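Local atomic coordinates of endonuclease III (Geobacillus stearothermophilus, PDB entry 1ORN), a protein that excises damaged bases from DNA as a base-excision-repair glycosylase of the HhH-GPD family, probably also cutting the strand, through a covalent protein-DNA intermediate. Residues L73-L76 with E77-R81; I83-Y86 with R87-R91; P119-G122 with R123-N127. All blocks are in the same frame, centred on the assembly; numbering follows the deposited sequence.

Interaction 1 of 3, residues L73-L76 with E77-R81; sequences LEEL and EQDIR. With nucleotides of chain A.
Leu73 and Glu77 meet one turn apart on the short helix 73-79, where Glu77 N donates to Leu73 O at 3.0 Å. The Glu77 side chain leaves with CG beside its own N (chi1 -75°), which lays CG 3.2 Å from Leu73 O; the chain then runs on extended, and OE1 ends 3.9 Å from Leu73 CG. This is the close side of the helix. Leu73, Leu76 and the methylene part of Glu77 all turn to helix 86-103, touching Ala90 or Gln94. Further along, Leu76 CD1 and Ile80 CG2 are 4.4 Å apart, a lighter touch, while Ile80 CG1 sits 3.5 Å from Leu76 O and Ile80 also rests on Leu58 of helix 48-61.

The other side is looser. Gln78 N reaches Glu74 O only weakly, at 3.4 Å, and both side chains are exposed; that of Gln78 bends at chi2 and its amide ends clear of the preceding turn. Between the two sides stand Glu75 and Asp79, whose carboxylates would probably repel each other but for Lys61: its NZ forms salt bridges with Glu75 OE1 and Asp79 OD1, and Tyr62 OH bonds to the latter as well.

At the far end Ile80 drops out of helical backbone angles (phi -119°), though its N still bonds to Leu76 O. Arg81 follows, its guanidinium covered on one face by C5' of DT7 of chain A, 4.0 Å above the plane. The arrangement is that of a short amphipathic helix in the all-helical HhH-GPD fold, one side laid against its neighbours and its C-terminal end running out into a loop at the DNA backbone.

Interaction 2 of 3, residues I83-Y86 with R87-R91; sequences IGLY and RNKAR. With nucleotides of chain A.
Lys89 and Leu85 are joined first through the backbone, Lys89 N donating to Leu85 O at 3.1 Å. The lysine chain then runs straight back along that carbonyl: CB lies near Leu85 O, CG comes to 3.2 Å from the same oxygen, and CD, still near it, is also 3.8 Å from Gly84 O. CE reaches Leu85 CB at 4.0 Å, and NZ arrives beside Ile83 CG2. Extended beyond CG, the side chain delivers its ammonium to Leu42 O and Ala44 O; NZ also donates to a water at 2.7 Å, which bridges to Ile83 O. The buried charge is thus met by carbonyls and water.

The Tyr86 ring and the Arg87 chain run alongside each other in the same direction. Arg87 CG sits over one ring face, a CH-pi contact 4.1 Å from the centroid, and Tyr86 OH lies above the guanidinium toward its rim, too poorly angled to bond, the two planes 37° apart. Held there, Arg87 NH1 bonds in plane to OP2 of DG6 of chain A at 2.9 Å. An alanine in place of Tyr86 would remove the ring under Arg87, and the guanidinium would probably be freer to swing from its phosphate.

Leu85 N donates to O4' of DG6 of chain A, while its CG packs against the guanine of the same nucleotide and CD2 against DC5 of chain A. Asn88 N grips OP1 of DG6 of chain A at 2.9 Å, with a weaker bond from Arg87 N. Backbone amides of a helix's first turn, backed by an arginine, make this a typical phosphate-binding helix N-terminus.

Interaction 3 of 3, residues P119-G122 with R123-N127; sequences PGVG and RKTAN. With NA (sodium ion), chain E; nucleotides of chain B.
Gly122 O accepts Ala126 N at 3.0 Å, an almost straight bond (169°) that opens helix 123-134 with Gly122 as its N-cap, and ahead of it Gly120 takes a positive phi of 94°, a conformation suited to a residue without a side chain. The Pro-Gly-Val-Gly turn is the hairpin of the helix-hairpin-helix motif, and its amides face the DNA. OP1 of DT9 of chain B receives three bonds, from Gly122 N, from Thr125 N and from the Thr125 hydroxyl. Thr125 OG1 is 2.7 Å from DT9 OP1 of chain B. The hydroxyl lies beside its own backbone N (chi1 -63°), which lets both reach the same phosphate oxygen, while the methyl CG2 turns to Val121 CG1 at 3.7 Å, the two side chains crossing at about a right angle. Val121 CG1 also touches Ala126 CB at 4.1 Å.

One nucleotide on, Gly120 N bonds to OP1 of DC10 of chain B at 2.9 Å. That oxygen also binds the sodium ion, as does Val121 O at 2.5 Å; Met116 O, Leu118 O and two waters complete the site, tying hairpin to phosphate. Lys124 bends at chi2 and is joined covalently through NZ to a DNA sugar, the link of the trapped intermediate, and its N makes a weak bond to OP2 of DT9 of chain B.

Around this turn the helices close in: Val121 packs on Leu37 and Val41 of helix 33-43 and on Leu96 of helix 86-103, Thr125 on Val40, and Ala126 on Leu115 of helix 112-115, while Arg123 pairs with Glu165 of helix 161-171.

Interactions 1 and 2 share one interface, their centres 8 Å apart: Ala90 is packed by both Ile80 CD1, 3.6 Å from Ala90 N, and Glu77 CG, 3.6 Å from Ala90 CB. Both also reach DT7 of chain A, interaction 1 through Arg81 beyond the end of its helix. Interaction 3 holds chain B instead; its centre is 15 Å from that of interaction 2, with nearest atoms about 6 Å apart, and 21 Å from that of interaction 1. The side chain of Lys89 lies about 12 Å from the sodium ion. The two strands are thus gripped separately, with the covalent link at Lys124 in interaction 3.

Interaction 1 of 3, residues L73-L76 with E77-R81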
loop_
_atom_site.group_PDB
_atom_site.type_symbol
_atom_site.label_atom_id
_atom_site.label_comp_id
_atom_site.label_asym_id
_atom_site.label_seq_id
_atom_site.Cartn_x
_atom_site.Cartn_y
_atom_site.Cartn_z
ATOM N N LEU C 73 -11.685 -13.321 -20.645
ATOM C CA LEU C 73 -11.241 -13.367 -19.259
ATOM C C LEU C 73 -10.105 -14.376 -19.070
ATOM O O LEU C 73 -9.125 -14.104 -18.371
ATOM C CB LEU C 73 -12.421 -13.719 -18.348
ATOM C CG LEU C 73 -12.164 -13.712 -16.839
ATOM C CD1 LEU C 73 -11.641 -12.347 -16.418
ATOM C CD2 LEU C 73 -13.450 -14.039 -16.096
ATOM N N GLU C 74 -10.232 -15.534 -19.709
ATOM C CA GLU C 74 -9.228 -16.591 -19.608
ATOM C C GLU C 74 -7.846 -16.142 -20.068
ATOM O O GLU C 74 -6.830 -16.603 -19.543
ATOM C CB GLU C 74 -9.657 -17.812 -20.429
ATOM C CG GLU C 74 -11.027 -18.369 -20.070
ATOM C CD GLU C 74 -12.155 -17.400 -20.387
ATOM O OE1 GLU C 74 -12.215 -16.912 -21.536
ATOM O OE2 GLU C 74 -12.982 -17.132 -19.488
ATOM N N GLU C 75 -7.807 -15.249 -21.051
ATOM C CA GLU C 75 -6.540 -14.757 -21.574
ATOM C C GLU C 75 -5.847 -13.830 -20.582
ATOM O O GLU C 75 -4.638 -13.939 -20.360
ATOM C CB GLU C 75 -6.763 -14.024 -22.901
ATOM C CG GLU C 75 -5.479 -13.536 -23.573
ATOM C CD GLU C 75 -5.726 -12.934 -24.947
ATOM O OE1 GLU C 75 -4.760 -12.430 -25.562
ATOM O OE2 GLU C 75 -6.885 -12.967 -25.414
ATOM N N LEU C 76 -6.608 -12.913 -19.993
ATOM C CA LEU C 76 -6.035 -11.986 -19.023
ATOM C C LEU C 76 -5.574 -12.765 -17.788
ATOM O O LEU C 76 -4.549 -12.443 -17.183
ATOM C CB LEU C 76 -7.063 -10.916 -18.632
ATOM C CG LEU C 76 -6.591 -9.885 -17.598
ATOM C CD1 LEU C 76 -5.376 -9.124 -18.135
ATOM C CD2 LEU C 76 -7.721 -8.921 -17.275
ATOM N N GLU C 77 -6.330 -13.795 -17.419
ATOM C CA GLU C 77 -5.973 -14.616 -16.265
ATOM C C GLU C 77 -4.557 -15.159 -16.416
ATOM O O GLU C 77 -3.756 -15.101 -15.485
ATOM C CB GLU C 77 -6.947 -15.788 -16.104
ATOM C CG GLU C 77 -8.315 -15.411 -15.545
ATOM C CD GLU C 77 -9.195 -16.631 -15.272
ATOM O OE1 GLU C 77 -10.331 -16.454 -14.782
ATOM O OE2 GLU C 77 -8.749 -17.768 -15.545
ATOM N N GLN C 78 -4.247 -15.687 -17.595
ATOM C CA GLN C 78 -2.919 -16.231 -17.843
ATOM C C GLN C 78 -1.843 -15.152 -17.815
ATOM O O GLN C 78 -0.742 -15.377 -17.311
ATOM C CB GLN C 78 -2.882 -16.962 -19.190
ATOM C CG GLN C 78 -3.592 -18.307 -19.172
ATOM C CD GLN C 78 -3.133 -19.184 -18.018
ATOM O OE1 GLN C 78 -1.939 -19.450 -17.861
ATOM N NE2 GLN C 78 -4.081 -19.632 -17.200
ATOM N N ASP C 79 -2.170 -13.979 -18.346
ATOM C CA ASP C 79 -1.224 -12.869 -18.386
ATOM C C ASP C 79 -0.777 -12.395 -17.002
ATOM O O ASP C 79 0.319 -11.852 -16.861
ATOM C CB ASP C 79 -1.829 -11.700 -19.171
ATOM C CG ASP C 79 -1.793 -11.929 -20.672
ATOM O OD1 ASP C 79 -2.492 -11.200 -21.407
ATOM O OD2 ASP C 79 -1.055 -12.833 -21.115
ATOM N N ILE C 80 -1.617 -12.598 -15.988
ATOM C CA ILE C 80 -1.287 -12.182 -14.621
ATOM C C ILE C 80 -1.250 -13.363 -13.656
ATOM O O ILE C 80 -1.243 -13.180 -12.439
ATOM C CB ILE C 80 -2.315 -11.163 -14.064
ATOM C CG1 ILE C 80 -3.683 -11.829 -13.900
ATOM C CG2 ILE C 80 -2.405 -9.957 -14.979
ATOM C CD1 ILE C 80 -4.720 -10.955 -13.211
ATOM N N ARG C 81 -1.213 -14.575 -14.198
ATOM C CA ARG C 81 -1.201 -15.779 -13.370
ATOM C C ARG C 81 -0.150 -15.807 -12.259
ATOM O O ARG C 81 -0.431 -16.269 -11.155
ATOM C CB ARG C 81 -1.032 -17.021 -14.253
ATOM C CG ARG C 81 -0.993 -18.325 -13.474
ATOM C CD ARG C 81 -0.864 -19.534 -14.395
ATOM N NE ARG C 81 -0.730 -20.774 -13.633
ATOM C CZ ARG C 81 0.333 -21.089 -12.896
ATOM N NH1 ARG C 81 1.363 -20.256 -12.821
ATOM N NH2 ARG C 81 0.363 -22.233 -12.225
ATOM P P DT A 7 -1.992 -21.232 -7.754
ATOM O OP1 DT A 7 -3.013 -21.595 -8.771
ATOM O OP2 DT A 7 -1.582 -22.230 -6.732
ATOM O "O5'" DT A 7 -0.690 -20.710 -8.503
ATOM C "C5'" DT A 7 -0.761 -19.558 -9.338
ATOM C "C4'" DT A 7 0.395 -18.624 -9.062
ATOM O "O4'" DT A 7 0.262 -18.000 -7.758
ATOM C "C3'" DT A 7 1.783 -19.265 -9.094
ATOM O "O3'" DT A 7 2.654 -18.448 -9.877
ATOM C "C2'" DT A 7 2.212 -19.276 -7.634
ATOM C "C1'" DT A 7 1.503 -18.051 -7.075
ATOM N N1 DT A 7 1.226 -18.088 -5.619
ATOM C C2 DT A 7 1.656 -17.027 -4.839
ATOM O O2 DT A 7 2.263 -16.069 -5.289
ATOM N N3 DT A 7 1.344 -17.133 -3.502
ATOM C C4 DT A 7 0.664 -18.164 -2.882
ATOM O O4 DT A 7 0.441 -18.112 -1.674
ATOM C C5 DT A 7 0.258 -19.246 -3.753
ATOM C C7 DT A 7 -0.465 -20.416 -3.167
ATOM C C6 DT A 7 0.552 -19.153 -5.059
#

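Interaction 2 of 3, residues I83-Y86 with R87-R91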
loop_
_atom_site.group_PDB
_atom_site.type_symbol
_atom_site.label_atom_id
_atom_site.label_comp_id
_atom_site.label_asym_id
_atom_site.label_seq_id
_atom_site.Cartn_x
_atom_site.Cartn_y
_atom_site.Cartn_z
ATOM N N ILE C 83 0.912 -13.580 -10.384
ATOM C CA ILE C 83 0.608 -12.686 -9.270
ATOM C C ILE C 83 -0.107 -13.448 -8.149
ATOM O O ILE C 83 0.050 -13.137 -6.963
ATOM C CB ILE C 83 -0.319 -11.521 -9.736
ATOM C CG1 ILE C 83 0.398 -10.645 -10.772
ATOM C CG2 ILE C 83 -0.763 -10.685 -8.541
ATOM C CD1 ILE C 83 1.574 -9.871 -10.227
ATOM N N GLY C 84 -0.883 -14.456 -8.533
ATOM C CA GLY C 84 -1.649 -15.208 -7.558
ATOM C C GLY C 84 -3.003 -14.524 -7.487
ATOM O O GLY C 84 -3.144 -13.414 -8.012
ATOM N N LEU C 85 -3.994 -15.152 -6.857
ATOM C CA LEU C 85 -5.334 -14.564 -6.761
ATOM C C LEU C 85 -5.719 -14.016 -8.135
ATOM O O LEU C 85 -6.496 -13.059 -8.244
ATOM C CB LEU C 85 -5.345 -13.419 -5.732
ATOM C CG LEU C 85 -4.844 -13.726 -4.313
ATOM C CD1 LEU C 85 -5.005 -12.495 -3.425
ATOM C CD2 LEU C 85 -5.632 -14.889 -3.728
ATOM N N TYR C 86 -5.185 -14.646 -9.180
ATOM C CA TYR C 86 -5.395 -14.204 -10.556
ATOM C C TYR C 86 -6.790 -14.312 -11.147
ATOM O O TYR C 86 -7.126 -13.567 -12.070
ATOM C CB TYR C 86 -4.405 -14.904 -11.491
ATOM C CG TYR C 86 -4.602 -16.399 -11.606
ATOM C CD1 TYR C 86 -4.119 -17.265 -10.627
ATOM C CD2 TYR C 86 -5.278 -16.944 -12.697
ATOM C CE1 TYR C 86 -4.302 -18.641 -10.733
ATOM C CE2 TYR C 86 -5.467 -18.315 -12.812
ATOM C CZ TYR C 86 -4.977 -19.156 -11.830
ATOM O OH TYR C 86 -5.154 -20.515 -11.951
ATOM N N ARG C 87 -7.608 -15.227 -10.643
ATOM C CA ARG C 87 -8.948 -15.355 -11.182
ATOM C C ARG C 87 -9.786 -14.163 -10.743
ATOM O O ARG C 87 -10.423 -13.507 -11.565
ATOM C CB ARG C 87 -9.597 -16.659 -10.723
ATOM C CG ARG C 87 -8.869 -17.902 -11.202
ATOM C CD ARG C 87 -9.812 -19.089 -11.239
ATOM N NE ARG C 87 -9.131 -20.322 -11.619
ATOM C CZ ARG C 87 -8.298 -20.989 -10.826
ATOM N NH1 ARG C 87 -8.041 -20.545 -9.601
ATOM N NH2 ARG C 87 -7.725 -22.104 -11.259
ATOM N N ASN C 88 -9.769 -13.869 -9.448
ATOM C CA ASN C 88 -10.533 -12.740 -8.943
ATOM C C ASN C 88 -9.977 -11.415 -9.457
ATOM O O ASN C 88 -10.736 -10.519 -9.819
ATOM C CB ASN C 88 -10.560 -12.743 -7.412
ATOM C CG ASN C 88 -11.412 -13.876 -6.844
ATOM O OD1 ASN C 88 -12.438 -14.239 -7.419
ATOM N ND2 ASN C 88 -10.997 -14.424 -5.709
ATOM N N LYS C 89 -8.656 -11.286 -9.508
ATOM C CA LYS C 89 -8.062 -10.040 -9.984
ATOM C C LYS C 89 -8.365 -9.771 -11.456
ATOM O O LYS C 89 -8.740 -8.654 -11.817
ATOM C CB LYS C 89 -6.553 -10.032 -9.705
ATOM C CG LYS C 89 -6.255 -9.853 -8.216
ATOM C CD LYS C 89 -4.775 -9.943 -7.871
ATOM C CE LYS C 89 -4.561 -9.601 -6.401
ATOM N NZ LYS C 89 -3.131 -9.707 -5.992
ATOM N N ALA C 90 -8.233 -10.791 -12.303
ATOM C CA ALA C 90 -8.528 -10.619 -13.722
ATOM C C ALA C 90 -9.984 -10.193 -13.899
ATOM O O ALA C 90 -10.280 -9.279 -14.675
ATOM C CB ALA C 90 -8.254 -11.919 -14.488
ATOM N N ARG C 91 -10.898 -10.835 -13.172
ATOM C CA ARG C 91 -12.309 -10.485 -13.277
ATOM C C ARG C 91 -12.548 -9.063 -12.785
ATOM O O ARG C 91 -13.270 -8.294 -13.423
ATOM C CB ARG C 91 -13.175 -11.477 -12.485
ATOM P P DG A 6 -8.100 -17.225 -7.254
ATOM O OP1 DG A 6 -8.298 -16.021 -8.110
ATOM O OP2 DG A 6 -8.749 -18.508 -7.629
ATOM O "O5'" DG A 6 -6.534 -17.470 -7.114
ATOM C "C5'" DG A 6 -6.003 -18.728 -6.689
ATOM C "C4'" DG A 6 -4.494 -18.653 -6.665
ATOM O "O4'" DG A 6 -4.067 -17.637 -5.724
ATOM C "C3'" DG A 6 -3.733 -19.920 -6.272
ATOM O "O3'" DG A 6 -2.502 -19.909 -6.999
ATOM C "C2'" DG A 6 -3.400 -19.670 -4.811
ATOM C "C1'" DG A 6 -3.083 -18.186 -4.863
ATOM N N9 DG A 6 -3.133 -17.463 -3.597
ATOM C C8 DG A 6 -3.919 -17.746 -2.507
ATOM N N7 DG A 6 -3.753 -16.903 -1.522
ATOM C C5 DG A 6 -2.797 -16.010 -1.990
ATOM C C6 DG A 6 -2.222 -14.872 -1.368
ATOM O O6 DG A 6 -2.454 -14.413 -0.246
ATOM N N1 DG A 6 -1.289 -14.252 -2.196
ATOM C C2 DG A 6 -0.954 -14.672 -3.464
ATOM N N2 DG A 6 -0.015 -13.944 -4.110
ATOM N N3 DG A 6 -1.491 -15.725 -4.057
ATOM C C4 DG A 6 -2.400 -16.344 -3.267
ATOM P P DC A 5 -11.011 -21.161 -2.831
ATOM O OP1 DC A 5 -11.699 -21.817 -3.971
ATOM O OP2 DC A 5 -10.034 -21.929 -2.018
ATOM O "O5'" DC A 5 -10.295 -19.847 -3.377
ATOM C "C5'" DC A 5 -11.066 -18.817 -3.986
ATOM C "C4'" DC A 5 -10.222 -17.583 -4.200
ATOM O "O4'" DC A 5 -9.993 -16.883 -2.951
ATOM C "C3'" DC A 5 -8.838 -17.837 -4.807
ATOM O "O3'" DC A 5 -8.569 -16.821 -5.774
ATOM C "C2'" DC A 5 -7.905 -17.637 -3.625
ATOM C "C1'" DC A 5 -8.627 -16.514 -2.914
ATOM N N1 DC A 5 -8.242 -16.233 -1.521
ATOM C C2 DC A 5 -8.112 -14.895 -1.135
ATOM O O2 DC A 5 -8.374 -14.007 -1.962
ATOM N N3 DC A 5 -7.711 -14.602 0.119
ATOM C C4 DC A 5 -7.458 -15.583 0.985
ATOM N N4 DC A 5 -7.052 -15.236 2.210
ATOM C C5 DC A 5 -7.606 -16.960 0.632
ATOM C C6 DC A 5 -8.000 -17.237 -0.622
ATOM P P DT A 7 -1.992 -21.232 -7.754
ATOM O OP1 DT A 7 -3.013 -21.595 -8.771
ATOM O OP2 DT A 7 -1.582 -22.230 -6.732
ATOM O "O5'" DT A 7 -0.690 -20.710 -8.503
ATOM C "C5'" DT A 7 -0.761 -19.558 -9.338
ATOM C "C4'" DT A 7 0.395 -18.624 -9.062
ATOM O "O4'" DT A 7 0.262 -18.000 -7.758
ATOM C "C3'" DT A 7 1.783 -19.265 -9.094
ATOM O "O3'" DT A 7 2.654 -18.448 -9.877
ATOM C "C2'" DT A 7 2.212 -19.276 -7.634
ATOM C "C1'" DT A 7 1.503 -18.051 -7.075
ATOM N N1 DT A 7 1.226 -18.088 -5.619
ATOM C C2 DT A 7 1.656 -17.027 -4.839
ATOM O O2 DT A 7 2.263 -16.069 -5.289
ATOM N N3 DT A 7 1.344 -17.133 -3.502
ATOM C C4 DT A 7 0.664 -18.164 -2.882
ATOM O O4 DT A 7 0.441 -18.112 -1.674
ATOM C C5 DT A 7 0.258 -19.246 -3.753
ATOM C C7 DT A 7 -0.465 -20.416 -3.167
ATOM C C6 DT A 7 0.552 -19.153 -5.059
HETATM O O HOH W 1 -1.926 -11.947 -5.200
#

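Interaction 3 of 3, residues P119-G122 with R123-N127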
loop_
_atom_site.group_PDB
_atom_site.type_symbol
_atom_site.label_atom_id
_atom_site.label_comp_id
_atom_site.label_asym_id
_atom_site.label_seq_id
_atom_site.Cartn_x
_atom_site.Cartn_y
_atom_site.Cartn_z
ATOM N N PRO C 119 -14.403 -2.397 -8.524
ATOM C CA PRO C 119 -14.216 -3.756 -8.001
ATOM C C PRO C 119 -12.724 -4.059 -7.829
ATOM O O PRO C 119 -11.936 -3.803 -8.739
ATOM C CB PRO C 119 -14.853 -4.638 -9.080
ATOM C CG PRO C 119 -15.803 -3.694 -9.808
ATOM C CD PRO C 119 -15.008 -2.427 -9.866
ATOM N N GLY C 120 -12.347 -4.595 -6.668
ATOM C CA GLY C 120 -10.952 -4.912 -6.411
ATOM C C GLY C 120 -10.215 -3.795 -5.692
ATOM O O GLY C 120 -9.071 -3.959 -5.264
ATOM N N VAL C 121 -10.872 -2.646 -5.568
ATOM C CA VAL C 121 -10.289 -1.490 -4.902
ATOM C C VAL C 121 -10.928 -1.204 -3.543
ATOM O O VAL C 121 -12.104 -0.843 -3.458
ATOM C CB VAL C 121 -10.441 -0.203 -5.762
ATOM C CG1 VAL C 121 -9.773 0.983 -5.063
ATOM C CG2 VAL C 121 -9.858 -0.422 -7.158
ATOM N N GLY C 122 -10.142 -1.356 -2.483
ATOM C CA GLY C 122 -10.625 -1.060 -1.149
ATOM C C GLY C 122 -9.980 0.232 -0.666
ATOM O O GLY C 122 -9.362 0.962 -1.448
ATOM N N ARG C 123 -10.076 0.512 0.626
ATOM C CA ARG C 123 -9.500 1.745 1.134
ATOM C C ARG C 123 -7.975 1.837 0.957
ATOM O O ARG C 123 -7.459 2.895 0.611
ATOM C CB ARG C 123 -9.893 1.948 2.603
ATOM C CG ARG C 123 -9.472 3.307 3.146
ATOM C CD ARG C 123 -10.370 3.779 4.286
ATOM N NE ARG C 123 -9.882 5.040 4.830
ATOM C CZ ARG C 123 -10.656 5.975 5.375
ATOM N NH1 ARG C 123 -11.972 5.803 5.453
ATOM N NH2 ARG C 123 -10.109 7.083 5.848
ATOM N N LYS C 124 -7.253 0.740 1.179
ATOM C CA LYS C 124 -5.800 0.782 1.017
ATOM C C LYS C 124 -5.419 1.135 -0.421
ATOM O O LYS C 124 -4.588 2.014 -0.656
ATOM C CB LYS C 124 -5.184 -0.572 1.413
ATOM C CG LYS C 124 -3.667 -0.703 1.204
ATOM C CD LYS C 124 -3.322 -1.327 -0.150
ATOM C CE LYS C 124 -1.805 -1.572 -0.278
ATOM N NZ LYS C 124 -1.366 -2.196 -1.574
ATOM N N THR C 125 -6.027 0.447 -1.377
ATOM C CA THR C 125 -5.730 0.675 -2.785
ATOM C C THR C 125 -6.056 2.104 -3.193
ATOM O O THR C 125 -5.240 2.778 -3.832
ATOM C CB THR C 125 -6.492 -0.330 -3.658
ATOM O OG1 THR C 125 -6.031 -1.654 -3.343
ATOM C CG2 THR C 125 -6.264 -0.068 -5.143
ATOM N N ALA C 126 -7.236 2.577 -2.808
ATOM C CA ALA C 126 -7.642 3.938 -3.153
ATOM C C ALA C 126 -6.695 4.986 -2.557
ATOM O O ALA C 126 -6.352 5.963 -3.220
ATOM C CB ALA C 126 -9.078 4.196 -2.690
ATOM N N ASN C 127 -6.278 4.792 -1.312
ATOM C CA ASN C 127 -5.358 5.734 -0.677
ATOM C C ASN C 127 -4.004 5.791 -1.376
ATOM O O ASN C 127 -3.425 6.870 -1.519
ATOM C CB ASN C 127 -5.161 5.398 0.802
ATOM C CG ASN C 127 -6.316 5.894 1.669
ATOM O OD1 ASN C 127 -7.167 6.652 1.205
ATOM N ND2 ASN C 127 -6.342 5.477 2.928
HETATM NA NA NA E . -14.305 -1.508 -4.356
ATOM P P DT B 9 -7.727 -3.018 -0.183
ATOM O OP1 DT B 9 -7.596 -1.964 -1.212
ATOM O OP2 DT B 9 -8.067 -2.660 1.217
ATOM O "O5'" DT B 9 -8.784 -4.080 -0.697
ATOM C "C5'" DT B 9 -8.624 -4.651 -1.986
ATOM C "C4'" DT B 9 -9.727 -5.639 -2.268
ATOM O "O4'" DT B 9 -9.500 -6.859 -1.521
ATOM C "C3'" DT B 9 -11.129 -5.146 -1.904
ATOM O "O3'" DT B 9 -11.946 -5.150 -3.075
ATOM C "C2'" DT B 9 -11.617 -6.134 -0.847
ATOM C "C1'" DT B 9 -10.751 -7.370 -1.070
ATOM N N1 DT B 9 -10.498 -8.188 0.143
ATOM C C2 DT B 9 -10.659 -9.567 0.063
ATOM O O2 DT B 9 -11.015 -10.137 -0.950
ATOM N N3 DT B 9 -10.392 -10.245 1.228
ATOM C C4 DT B 9 -9.999 -9.702 2.438
ATOM O O4 DT B 9 -9.790 -10.436 3.404
ATOM C C5 DT B 9 -9.868 -8.256 2.451
ATOM C C7 DT B 9 -9.469 -7.576 3.721
ATOM C C6 DT B 9 -10.115 -7.589 1.317
ATOM P P DC B 10 -13.493 -4.710 -2.978
ATOM O OP1 DC B 10 -13.837 -4.028 -4.251
ATOM O OP2 DC B 10 -13.786 -4.051 -1.682
ATOM O "O5'" DC B 10 -14.219 -6.123 -2.999
ATOM C "C5'" DC B 10 -13.793 -7.115 -3.924
ATOM C "C4'" DC B 10 -14.495 -8.421 -3.651
ATOM O "O4'" DC B 10 -13.919 -9.077 -2.492
ATOM C "C3'" DC B 10 -15.981 -8.229 -3.355
ATOM O "O3'" DC B 10 -16.781 -9.097 -4.145
ATOM C "C2'" DC B 10 -16.119 -8.565 -1.882
ATOM C "C1'" DC B 10 -14.961 -9.513 -1.627
ATOM N N1 DC B 10 -14.473 -9.447 -0.236
ATOM C C2 DC B 10 -14.199 -10.637 0.448
ATOM O O2 DC B 10 -14.337 -11.718 -0.145
ATOM N N3 DC B 10 -13.790 -10.579 1.737
ATOM C C4 DC B 10 -13.646 -9.397 2.338
ATOM N N4 DC B 10 -13.242 -9.386 3.609
ATOM C C5 DC B 10 -13.909 -8.170 1.662
ATOM C C6 DC B 10 -14.311 -8.241 0.388
ATOM P P DG B 8 -0.901 -6.084 1.553
ATOM O OP1 DG B 8 -1.080 -5.990 3.022
ATOM O OP2 DG B 8 -0.240 -7.291 0.971
ATOM O "O5'" DG B 8 -2.320 -5.940 0.849
ATOM C "C5'" DG B 8 -3.330 -5.088 1.391
ATOM C "C4'" DG B 8 -4.567 -5.180 0.531
ATOM O "O4'" DG B 8 -4.990 -6.561 0.438
ATOM C "C3'" DG B 8 -5.793 -4.387 0.969
ATOM O "O3'" DG B 8 -6.373 -3.877 -0.232
ATOM C "C2'" DG B 8 -6.670 -5.435 1.641
ATOM C "C1'" DG B 8 -6.333 -6.708 0.877
ATOM N N9 DG B 8 -6.393 -7.939 1.659
ATOM C C8 DG B 8 -6.056 -8.109 2.980
ATOM N N7 DG B 8 -6.156 -9.350 3.378
ATOM C C5 DG B 8 -6.595 -10.039 2.255
ATOM C C6 DG B 8 -6.873 -11.427 2.069
ATOM O O6 DG B 8 -6.753 -12.353 2.878
ATOM N N1 DG B 8 -7.319 -11.690 0.778
ATOM C C2 DG B 8 -7.469 -10.748 -0.212
ATOM N N2 DG B 8 -7.920 -11.196 -1.392
ATOM N N3 DG B 8 -7.196 -9.457 -0.056
ATOM C C4 DG B 8 -6.768 -9.178 1.193
HETATM O O HOH W 2 -16.452 -1.941 -5.152
HETATM O O HOH W 3 -15.216 -1.897 -1.980
#